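PDB 4N4B: GH62 arabinofuranosidase, which hydrolyses terminal alpha-L-arabinofuranoside residues of arabinosides and probably trims arabinose side groups from xylan. Local coordinates for residues Asp49-His59 and His285-Val294; Val220-Leu229 and Glu296-Asn304. One frame throughout, in Å; residues are numbered along the deposited sequence. Where two conformers were deposited one is given.

Contact 1 of 2, residues Asp49-His59 and His285-Val294; sequences DPTIILINGTH and HGEIIRDGTV. With CA (calcium ion), chain B; TRS (2-amino-2-hydroxymethyl-propane-1,3-diol), chain D.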
loop_
_atom_site.group_PDB
_atom_site.type_symbol
_atom_site.label_atom_id
_atom_site.label_comp_id
_atom_site.label_asym_id
_atom_site.label_seq_id
_atom_site.Cartn_x
_atom_site.Cartn_y
_atom_site.Cartn_z
ATOM N N ASP A 49 -1.319 -4.542 5.343
ATOM C CA ASP A 49 -0.756 -3.887 4.153
ATOM C C ASP A 49 -1.599 -4.116 2.859
ATOM O O ASP A 49 -1.048 -4.514 1.814
ATOM C CB ASP A 49 0.655 -4.436 3.864
ATOM C CG ASP A 49 1.571 -4.575 5.080
ATOM O OD1 ASP A 49 1.482 -3.681 5.928
ATOM O OD2 ASP A 49 2.345 -5.571 5.106
ATOM N N PRO A 50 -2.891 -3.868 2.945
ATOM C CA PRO A 50 -3.745 -4.258 1.764
ATOM C C PRO A 50 -3.546 -3.434 0.528
ATOM O O PRO A 50 -3.211 -2.241 0.568
ATOM C CB PRO A 50 -5.124 -4.074 2.296
ATOM C CG PRO A 50 -4.998 -2.987 3.339
ATOM C CD PRO A 50 -3.725 -3.358 4.042
ATOM N N THR A 51 -3.768 -4.112 -0.586
ATOM C CA THR A 51 -4.059 -3.441 -1.910
ATOM C C THR A 51 -5.448 -3.848 -2.244
ATOM O O THR A 51 -5.878 -4.978 -2.067
ATOM C CB THR A 51 -3.013 -3.899 -2.930
ATOM O OG1 THR A 51 -3.265 -3.217 -4.196
ATOM C CG2 THR A 51 -2.985 -5.329 -3.236
ATOM N N ILE A 52 -6.221 -2.877 -2.783
ATOM C CA ILE A 52 -7.665 -3.125 -3.033
ATOM C C ILE A 52 -8.132 -2.374 -4.263
ATOM O O ILE A 52 -7.934 -1.175 -4.418
ATOM C CB ILE A 52 -8.472 -2.722 -1.771
ATOM C CG1 ILE A 52 -9.944 -2.934 -2.033
ATOM C CG2 ILE A 52 -8.149 -1.330 -1.296
ATOM C CD1 ILE A 52 -10.788 -2.908 -0.785
ATOM N N ILE A 53 -8.903 -3.105 -5.037
ATOM C CA ILE A 53 -9.602 -2.586 -6.241
ATOM C C ILE A 53 -11.007 -3.096 -6.195
ATOM O O ILE A 53 -11.376 -3.996 -5.532
ATOM C CB ILE A 53 -8.862 -2.894 -7.561
ATOM C CG1 ILE A 53 -8.893 -4.348 -7.812
ATOM C CG2 ILE A 53 -7.478 -2.330 -7.593
ATOM C CD1 ILE A 53 -8.361 -4.756 -9.183
ATOM N N LEU A 54 -11.841 -2.343 -6.944
ATOM C CA LEU A 54 -13.291 -2.552 -7.033
ATOM C C LEU A 54 -13.646 -2.642 -8.506
ATOM O O LEU A 54 -13.347 -1.770 -9.265
ATOM C CB LEU A 54 -14.046 -1.433 -6.336
ATOM C CG LEU A 54 -15.571 -1.488 -6.353
ATOM C CD1 LEU A 54 -16.080 -2.735 -5.763
ATOM C CD2 LEU A 54 -16.150 -0.287 -5.624
ATOM N N ILE A 55 -14.236 -3.756 -8.878
ATOM C CA ILE A 55 -14.643 -4.009 -10.318
ATOM C C ILE A 55 -16.146 -4.371 -10.256
ATOM O O ILE A 55 -16.537 -5.409 -9.790
ATOM C CB ILE A 55 -13.876 -5.141 -10.908
ATOM C CG1 ILE A 55 -12.335 -4.896 -10.820
ATOM C CG2 ILE A 55 -14.313 -5.363 -12.373
ATOM C CD1 ILE A 55 -11.500 -6.056 -11.283
ATOM N N ASN A 56 -16.932 -3.427 -10.724
ATOM C CA ASN A 56 -18.392 -3.609 -10.839
ATOM C C ASN A 56 -19.039 -4.226 -9.583
ATOM O O ASN A 56 -19.754 -5.249 -9.665
ATOM C CB ASN A 56 -18.671 -4.384 -12.139
ATOM C CG ASN A 56 -18.331 -3.552 -13.372
ATOM O OD1 ASN A 56 -18.428 -2.331 -13.344
ATOM N ND2 ASN A 56 -17.806 -4.180 -14.375
ATOM N N GLY A 57 -18.723 -3.664 -8.440
ATOM C CA GLY A 57 -19.326 -4.119 -7.198
ATOM C C GLY A 57 -18.554 -5.181 -6.426
ATOM O O GLY A 57 -18.856 -5.410 -5.240
ATOM N N THR A 58 -17.537 -5.760 -7.056
ATOM C CA THR A 58 -16.760 -6.792 -6.428
ATOM C C THR A 58 -15.340 -6.132 -6.052
ATOM O O THR A 58 -14.584 -5.721 -6.861
ATOM C CB THR A 58 -16.489 -8.019 -7.272
ATOM O OG1 THR A 58 -17.793 -8.631 -7.513
ATOM C CG2 THR A 58 -15.648 -9.031 -6.595
ATOM N N HIS A 59 -15.052 -6.247 -4.728
ATOM C CA HIS A 59 -13.711 -5.862 -4.237
ATOM C C HIS A 59 -12.785 -7.045 -4.299
ATOM O O HIS A 59 -13.123 -8.166 -4.001
ATOM C CB HIS A 59 -13.794 -5.477 -2.740
ATOM C CG HIS A 59 -14.616 -4.263 -2.466
ATOM N ND1 HIS A 59 -15.980 -4.365 -2.207
ATOM C CD2 HIS A 59 -14.346 -2.896 -2.386
ATOM C CE1 HIS A 59 -16.477 -3.156 -1.968
ATOM N NE2 HIS A 59 -15.527 -2.254 -2.068
ATOM N N HIS A 285 -0.515 1.217 7.248
ATOM C CA HIS A 285 -0.389 0.738 5.875
ATOM C C HIS A 285 -1.719 0.332 5.242
ATOM O O HIS A 285 -2.282 -0.637 5.573
ATOM C CB HIS A 285 0.588 -0.468 5.836
ATOM C CG HIS A 285 1.168 -0.750 4.480
ATOM N ND1 HIS A 285 2.444 -1.212 4.286
ATOM C CD2 HIS A 285 0.597 -0.721 3.259
ATOM C CE1 HIS A 285 2.648 -1.379 2.995
ATOM N NE2 HIS A 285 1.547 -1.071 2.346
ATOM N N GLY A 286 -2.106 1.080 4.226
ATOM C CA GLY A 286 -3.341 0.837 3.510
ATOM C C GLY A 286 -3.305 1.301 2.062
ATOM O O GLY A 286 -2.300 1.587 1.530
ATOM N N GLU A 287 -4.487 1.396 1.480
ATOM C CA GLU A 287 -4.637 1.787 0.065
ATOM C C GLU A 287 -6.017 2.359 -0.154
ATOM O O GLU A 287 -6.979 1.893 0.430
ATOM C CB GLU A 287 -4.404 0.640 -0.900
ATOM C CG GLU A 287 -3.077 0.644 -1.678
ATOM C CD GLU A 287 -2.974 -0.367 -2.808
ATOM O OE1 GLU A 287 -4.034 -0.519 -3.530
ATOM O OE2 GLU A 287 -1.933 -1.039 -2.925
ATOM N N ILE A 288 -6.104 3.360 -1.073
ATOM C CA ILE A 288 -7.396 3.865 -1.536
ATOM C C ILE A 288 -8.090 2.840 -2.443
ATOM O O ILE A 288 -7.432 2.253 -3.335
ATOM C CB ILE A 288 -7.171 5.220 -2.230
ATOM C CG1 ILE A 288 -6.633 6.281 -1.273
ATOM C CG2 ILE A 288 -8.485 5.686 -2.948
ATOM C CD1 ILE A 288 -6.379 7.677 -1.864
ATOM N N ILE A 289 -9.373 2.679 -2.265
ATOM C CA ILE A 289 -10.081 1.785 -3.132
ATOM C C ILE A 289 -10.116 2.366 -4.552
ATOM O O ILE A 289 -10.635 3.373 -4.783
ATOM C CB ILE A 289 -11.502 1.522 -2.633
ATOM C CG1 ILE A 289 -11.506 0.910 -1.231
ATOM C CG2 ILE A 289 -12.171 0.554 -3.578
ATOM C CD1 ILE A 289 -12.896 0.575 -0.730
ATOM N N ARG A 290 -9.509 1.670 -5.475
ATOM C CA ARG A 290 -9.524 2.091 -6.857
ATOM C C ARG A 290 -10.657 1.382 -7.585
ATOM O O ARG A 290 -10.777 0.235 -7.624
ATOM C CB ARG A 290 -8.172 1.793 -7.537
ATOM C CG ARG A 290 -7.085 2.783 -7.171
ATOM C CD ARG A 290 -5.719 2.247 -7.576
ATOM N NE ARG A 290 -5.204 1.124 -6.784
ATOM C CZ ARG A 290 -4.757 -0.004 -7.268
ATOM N NH1 ARG A 290 -4.775 -0.281 -8.547
ATOM N NH2 ARG A 290 -4.312 -0.924 -6.455
ATOM N N ASP A 291 -11.486 2.208 -8.163
ATOM C CA ASP A 291 -12.561 1.728 -8.998
ATOM C C ASP A 291 -12.341 2.261 -10.430
ATOM O O ASP A 291 -11.283 2.671 -10.778
ATOM C CB ASP A 291 -13.899 2.023 -8.387
ATOM C CG ASP A 291 -14.120 3.509 -8.094
ATOM O OD1 ASP A 291 -13.481 4.335 -8.720
ATOM O OD2 ASP A 291 -14.870 3.822 -7.163
ATOM N N GLY A 292 -13.316 2.125 -11.263
ATOM C CA GLY A 292 -13.124 2.542 -12.605
ATOM C C GLY A 292 -12.016 1.849 -13.312
ATOM O O GLY A 292 -11.903 0.652 -13.348
ATOM N N THR A 293 -11.215 2.663 -13.958
ATOM C CA THR A 293 -9.871 1.865 -14.377
ATOM C C THR A 293 -8.909 1.522 -13.159
ATOM O O THR A 293 -8.968 2.089 -12.076
ATOM C CB THR A 293 -9.197 2.768 -15.418
ATOM O OG1 THR A 293 -9.941 2.742 -16.648
ATOM C CG2 THR A 293 -7.800 2.308 -15.673
ATOM N N VAL A 294 -8.530 0.303 -13.296
ATOM C CA VAL A 294 -7.722 -0.296 -12.277
ATOM C C VAL A 294 -6.370 -0.615 -12.888
ATOM O O VAL A 294 -5.794 -1.528 -12.573
ATOM C CB VAL A 294 -8.435 -1.456 -11.620
ATOM C CG1 VAL A 294 -9.596 -0.973 -10.761
ATOM C CG2 VAL A 294 -8.917 -2.452 -12.633
HETATM CA CA CA B . 1.146 -1.019 0.170
HETATM C C TRS D . 5.722 -3.767 6.358
HETATM C C1 TRS D . 5.465 -5.261 6.465
HETATM C C2 TRS D . 4.652 -2.948 5.578
HETATM C C3 TRS D . 7.138 -3.489 5.770
HETATM N N TRS D . 5.719 -3.077 7.723
HETATM O O1 TRS D . 4.117 -5.538 7.100
HETATM O O2 TRS D . 4.811 -1.514 5.711
HETATM O O3 TRS D . 7.076 -4.011 4.450
HETATM O O HOH W 1 0.826 -3.201 0.300
HETATM O O HOH W 2 -0.985 -0.786 0.618
HETATM O O HOH W 3 -13.180 -1.310 -12.001
HETATM O O HOH W 4 0.583 -1.183 -1.884
HETATM O O HOH W 5 1.183 1.069 0.263
HETATM O O HOH W 6 3.091 -1.218 -0.173
#
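Ile52 and Ile289 meet through their branches, Ile52 CD1 3.9 Å from Ile289 CG1. The contact joins two blades of the five-bladed beta-propeller of this enzyme, bringing the innermost strand 46-55 of one beside 286-288 of the next, near-parallel at 18°. Leu54 CB packs on Ile289 CG2, and on the other face Ile53 CB meets Val294 CG1. Ile53 CG2 covers one face of the Arg290 guanidinium. The backbones join at a single bridge, where Leu54 N donates to Arg290 O at 2.9 Å; the return bond, Arg290 N to Ile52 O, is weak. Toward the calcium, Arg290 NH2 forms a salt bridge with Glu287 OE1 at 3.0 Å and also bonds Val107 O, tying it to the neighbouring blade. Thr51 OG1 lies beside the Glu287 carboxylate and bonds Val107 N. At the polar end Asp49 CB sits over the His285 ring, 3.6 Å from its centroid. His285 CG is anti to the backbone N (chi1 -160°), which brings the ring under Asp49. A Tris molecule, probably from the crystallisation liquor, bonds Asp49 OD2 and His285 ND1; Ser64 OG also bonds OD2. The calcium ion is held by five waters and by His285 NE2 at 2.2 Å.

Contact 2 of 2, residues Val220-Leu229 and Glu296-Asn304; sequences VYSLPDGKYL and EKLLIDPCN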
loop_
_atom_site.group_PDB
_atom_site.type_symbol
_atom_site.label_atom_id
_atom_site.label_comp_id
_atom_site.label_asym_id
_atom_site.label_seq_id
_atom_site.Cartn_x
_atom_site.Cartn_y
_atom_site.Cartn_z
ATOM N N VAL A 220 1.356 6.289 -4.355
ATOM C CA VAL A 220 1.414 7.410 -5.368
ATOM C C VAL A 220 0.244 7.201 -6.326
ATOM O O VAL A 220 0.211 6.163 -6.991
ATOM C CB VAL A 220 2.769 7.469 -6.061
ATOM C CG1 VAL A 220 2.786 8.733 -6.907
ATOM C CG2 VAL A 220 3.895 7.431 -4.983
ATOM N N TYR A 221 -0.643 8.173 -6.368
ATOM C CA TYR A 221 -1.833 8.103 -7.198
ATOM C C TYR A 221 -1.884 9.251 -8.200
ATOM O O TYR A 221 -1.384 10.324 -7.913
ATOM C CB TYR A 221 -3.061 8.166 -6.334
ATOM C CG TYR A 221 -3.268 7.033 -5.368
ATOM C CD1 TYR A 221 -3.554 5.810 -5.866
ATOM C CD2 TYR A 221 -3.132 7.219 -4.008
ATOM C CE1 TYR A 221 -3.735 4.709 -5.072
ATOM C CE2 TYR A 221 -3.339 6.098 -3.144
ATOM C CZ TYR A 221 -3.649 4.884 -3.690
ATOM O OH TYR A 221 -3.866 3.781 -2.878
ATOM N N SER A 222 -2.550 8.989 -9.291
ATOM C CA SER A 222 -2.919 10.066 -10.204
ATOM C C SER A 222 -4.324 10.524 -9.920
ATOM O O SER A 222 -5.191 9.840 -9.391
ATOM C CB SER A 222 -2.802 9.624 -11.652
ATOM O OG SER A 222 -3.682 8.605 -12.024
ATOM N N LEU A 223 -4.535 11.850 -10.237
ATOM C CA LEU A 223 -5.789 12.549 -9.990
ATOM C C LEU A 223 -6.433 12.932 -11.318
ATOM O O LEU A 223 -5.706 13.130 -12.298
ATOM C CB LEU A 223 -5.546 13.751 -9.140
ATOM C CG LEU A 223 -4.880 13.525 -7.715
ATOM C CD1 LEU A 223 -4.422 14.834 -7.126
ATOM C CD2 LEU A 223 -5.936 12.885 -6.868
ATOM N N PRO A 224 -7.725 13.038 -11.364
ATOM C CA PRO A 224 -8.397 13.426 -12.660
ATOM C C PRO A 224 -7.907 14.781 -13.163
ATOM O O PRO A 224 -7.955 14.913 -14.443
ATOM C CB PRO A 224 -9.884 13.484 -12.278
ATOM C CG PRO A 224 -9.987 12.672 -10.959
ATOM C CD PRO A 224 -8.694 12.787 -10.305
ATOM N N ASP A 225 -7.446 15.722 -12.382
ATOM C CA ASP A 225 -6.902 16.950 -12.923
ATOM C C ASP A 225 -5.502 16.884 -13.441
ATOM O O ASP A 225 -4.935 17.880 -13.885
ATOM C CB ASP A 225 -7.058 18.086 -11.911
ATOM C CG ASP A 225 -6.098 17.918 -10.695
ATOM O OD1 ASP A 225 -5.377 16.940 -10.574
ATOM O OD2 ASP A 225 -5.969 18.879 -9.954
ATOM N N GLY A 226 -4.841 15.711 -13.461
ATOM C CA GLY A 226 -3.518 15.449 -13.989
ATOM C C GLY A 226 -2.367 15.652 -12.964
ATOM O O GLY A 226 -1.187 15.574 -13.342
ATOM N N LYS A 227 -2.741 15.972 -11.738
ATOM C CA LYS A 227 -1.725 16.006 -10.685
ATOM C C LYS A 227 -1.645 14.609 -9.978
ATOM O O LYS A 227 -2.349 13.681 -10.344
ATOM C CB LYS A 227 -2.126 17.057 -9.765
ATOM C CG LYS A 227 -1.929 18.486 -10.408
ATOM C CD LYS A 227 -2.438 19.534 -9.457
ATOM C CE LYS A 227 -2.695 20.878 -10.197
ATOM N NZ LYS A 227 -1.637 21.281 -11.186
ATOM N N TYR A 228 -0.732 14.568 -9.021
ATOM C CA TYR A 228 -0.369 13.306 -8.325
ATOM C C TYR A 228 -0.480 13.573 -6.855
ATOM O O TYR A 228 -0.197 14.647 -6.308
ATOM C CB TYR A 228 0.990 12.866 -8.715
ATOM C CG TYR A 228 1.031 12.518 -10.195
ATOM C CD1 TYR A 228 0.606 11.312 -10.712
ATOM C CD2 TYR A 228 1.413 13.521 -11.091
ATOM C CE1 TYR A 228 0.615 11.079 -12.109
ATOM C CE2 TYR A 228 1.390 13.300 -12.428
ATOM C CZ TYR A 228 1.014 12.112 -12.912
ATOM O OH TYR A 228 1.011 11.785 -14.292
ATOM N N LEU A 229 -0.803 12.492 -6.122
ATOM C CA LEU A 229 -0.953 12.469 -4.611
ATOM C C LEU A 229 0.049 11.437 -4.062
ATOM O O LEU A 229 -0.022 10.279 -4.503
ATOM C CB LEU A 229 -2.383 12.099 -4.241
ATOM C CG LEU A 229 -2.718 11.915 -2.761
ATOM C CD1 LEU A 229 -2.497 13.207 -2.014
ATOM C CD2 LEU A 229 -4.110 11.277 -2.597
ATOM N N GLU A 296 -2.417 0.717 -14.713
ATOM C CA GLU A 296 -1.139 1.214 -14.286
ATOM C C GLU A 296 -1.030 2.702 -14.034
ATOM O O GLU A 296 -0.019 3.102 -13.569
ATOM C CB GLU A 296 -0.016 0.741 -15.245
ATOM C CG GLU A 296 0.041 1.424 -16.607
ATOM C CD GLU A 296 -0.968 0.965 -17.647
ATOM O OE1 GLU A 296 -1.718 0.068 -17.429
ATOM O OE2 GLU A 296 -0.885 1.543 -18.719
ATOM N N LYS A 297 -2.034 3.491 -14.413
ATOM C CA LYS A 297 -1.980 4.876 -14.080
ATOM C C LYS A 297 -2.398 5.232 -12.643
ATOM O O LYS A 297 -2.163 6.309 -12.182
ATOM C CB LYS A 297 -2.909 5.701 -15.018
ATOM C CG LYS A 297 -2.477 5.610 -16.520
ATOM C CD LYS A 297 -3.033 6.731 -17.356
ATOM C CE LYS A 297 -2.187 6.809 -18.651
ATOM N NZ LYS A 297 -2.487 5.584 -19.382
ATOM N N LEU A 298 -2.926 4.202 -11.932
ATOM C CA LEU A 298 -3.227 4.340 -10.438
ATOM C C LEU A 298 -4.078 5.579 -10.185
ATOM O O LEU A 298 -3.931 6.377 -9.279
ATOM C CB LEU A 298 -1.923 4.375 -9.587
ATOM C CG LEU A 298 -1.314 3.041 -9.238
ATOM C CD1 LEU A 298 -2.223 2.293 -8.298
ATOM C CD2 LEU A 298 -0.910 2.132 -10.392
ATOM N N LEU A 299 -5.121 5.744 -11.030
ATOM C CA LEU A 299 -6.040 6.811 -10.885
ATOM C C LEU A 299 -7.013 6.581 -9.705
ATOM O O LEU A 299 -7.586 5.479 -9.550
ATOM C CB LEU A 299 -6.891 6.955 -12.195
ATOM C CG LEU A 299 -7.911 8.125 -12.229
ATOM C CD1 LEU A 299 -7.328 9.458 -12.124
ATOM C CD2 LEU A 299 -8.825 8.054 -13.519
ATOM N N ILE A 300 -7.303 7.632 -8.954
ATOM C CA ILE A 300 -8.350 7.637 -7.883
ATOM C C ILE A 300 -9.452 8.640 -8.201
ATOM O O ILE A 300 -9.255 9.574 -9.030
ATOM C CB ILE A 300 -7.753 7.872 -6.515
ATOM C CG1 ILE A 300 -7.110 9.264 -6.430
ATOM C CG2 ILE A 300 -6.815 6.694 -6.215
ATOM C CD1 ILE A 300 -6.758 9.675 -5.018
ATOM N N ASP A 301 -10.582 8.496 -7.513
ATOM C CA ASP A 301 -11.660 9.476 -7.563
ATOM C C ASP A 301 -11.676 10.281 -6.264
ATOM O O ASP A 301 -12.112 9.789 -5.223
ATOM C CB ASP A 301 -13.007 8.785 -7.776
ATOM C CG ASP A 301 -14.175 9.748 -7.694
ATOM O OD1 ASP A 301 -13.935 10.970 -7.605
ATOM O OD2 ASP A 301 -15.334 9.282 -7.720
ATOM N N PRO A 302 -11.190 11.517 -6.332
ATOM C CA PRO A 302 -11.044 12.347 -5.185
ATOM C C PRO A 302 -12.403 12.697 -4.594
ATOM O O PRO A 302 -12.442 13.111 -3.413
ATOM C CB PRO A 302 -10.313 13.615 -5.693
ATOM C CG PRO A 302 -10.647 13.665 -7.125
ATOM C CD PRO A 302 -10.806 12.249 -7.595
ATOM N N CYS A 303 -13.496 12.445 -5.271
ATOM C CA CYS A 303 -14.842 12.767 -4.706
ATOM C C CYS A 303 -15.427 11.666 -3.827
ATOM O O CYS A 303 -16.434 11.881 -3.157
ATOM C CB CYS A 303 -15.799 13.120 -5.850
ATOM S SG CYS A 303 -15.076 14.365 -7.037
ATOM N N ASN A 304 -14.767 10.483 -3.843
ATOM C CA ASN A 304 -15.298 9.342 -3.168
ATOM C C ASN A 304 -14.170 8.444 -2.633
ATOM O O ASN A 304 -14.142 7.251 -2.966
ATOM C CB ASN A 304 -16.191 8.551 -4.133
ATOM C CG ASN A 304 -17.419 9.331 -4.548
ATOM O OD1 ASN A 304 -18.385 9.441 -3.783
ATOM N ND2 ASN A 304 -17.388 9.846 -5.776
#
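Val220 O lies against Leu298 CB, where the inner strand 216-222 of one propeller blade meets the loop 296-304 that leads toward strand 306-311 of another. Tyr221 comes next. Its ring takes Ile300 CG2 over one face, 3.8 Å from the centroid and 29° off the normal, a CH-pi contact. Leu298 O sits at the edge of the same ring, near its plane. The hydroxyl reaches beyond the loop to Ile288 N, and Trp167 meets the ring edge-to-face.

Ser222 carries the polar part. Its N donates to Leu298 O at 3.0 Å. Its O accepts from Ile300 N at 3.1 Å. These two bonds flank a single bridge to Leu299. Ser222 OG stands between the backbone N and the carbonyl carbon (chi1 65°), and from there it donates to Lys297 O at 2.8 Å, from above the carbonyl plane. Three bonds thus fasten one serine to three loop residues.

Leu223 CD2 lies alongside Ile300, 3.8 Å from CD1. The Pro224 and Pro302 rings meet through their CD atoms, tightly packed at 3.5 Å. Leu299 CD1 also rests on Pro224. The hairpin then turns and comes back to Leu229, whose side chain crosses that of Ile300 at about a right angle, CD2 touching CD1. With an alanine at Ile300, the Tyr221 face and the methyls of Leu223 and Leu229 would probably lose their shared partner, and a gap would open between hairpin and loop.

Around Pro302 the loop is braced by an Asx turn, with Asp301 OD1 taking Cys303 N, and Cys303 is disulfide-bonded to Cys337. The chemistry implies that an irregular loop is docked on the blade edge by strand-like backbone bonds, with Ile300 filling the apolar side.

How the contacts relate
Both contacts join separate blades through the inner strand of one blade and a piece of chain from 285-304, and both have a single backbone bridge. Contact 1 is the deeper, about 11 Å from the chain centre to its own centre, against about 15 Å for contact 2. It runs from an apolar packing layer to the calcium site, with a buried salt bridge inside its second segment. Contact 2 relies on backbone and serine bonds with apolar packing, and reaches the surface at Pro224 and Leu299. The two touch directly: Arg290 NE packs on Leu298 CD1 at 3.5 Å. Strand 286-288 and loop 296-304 therefore connect the blade starting at 46-55 with the one starting at 216-222.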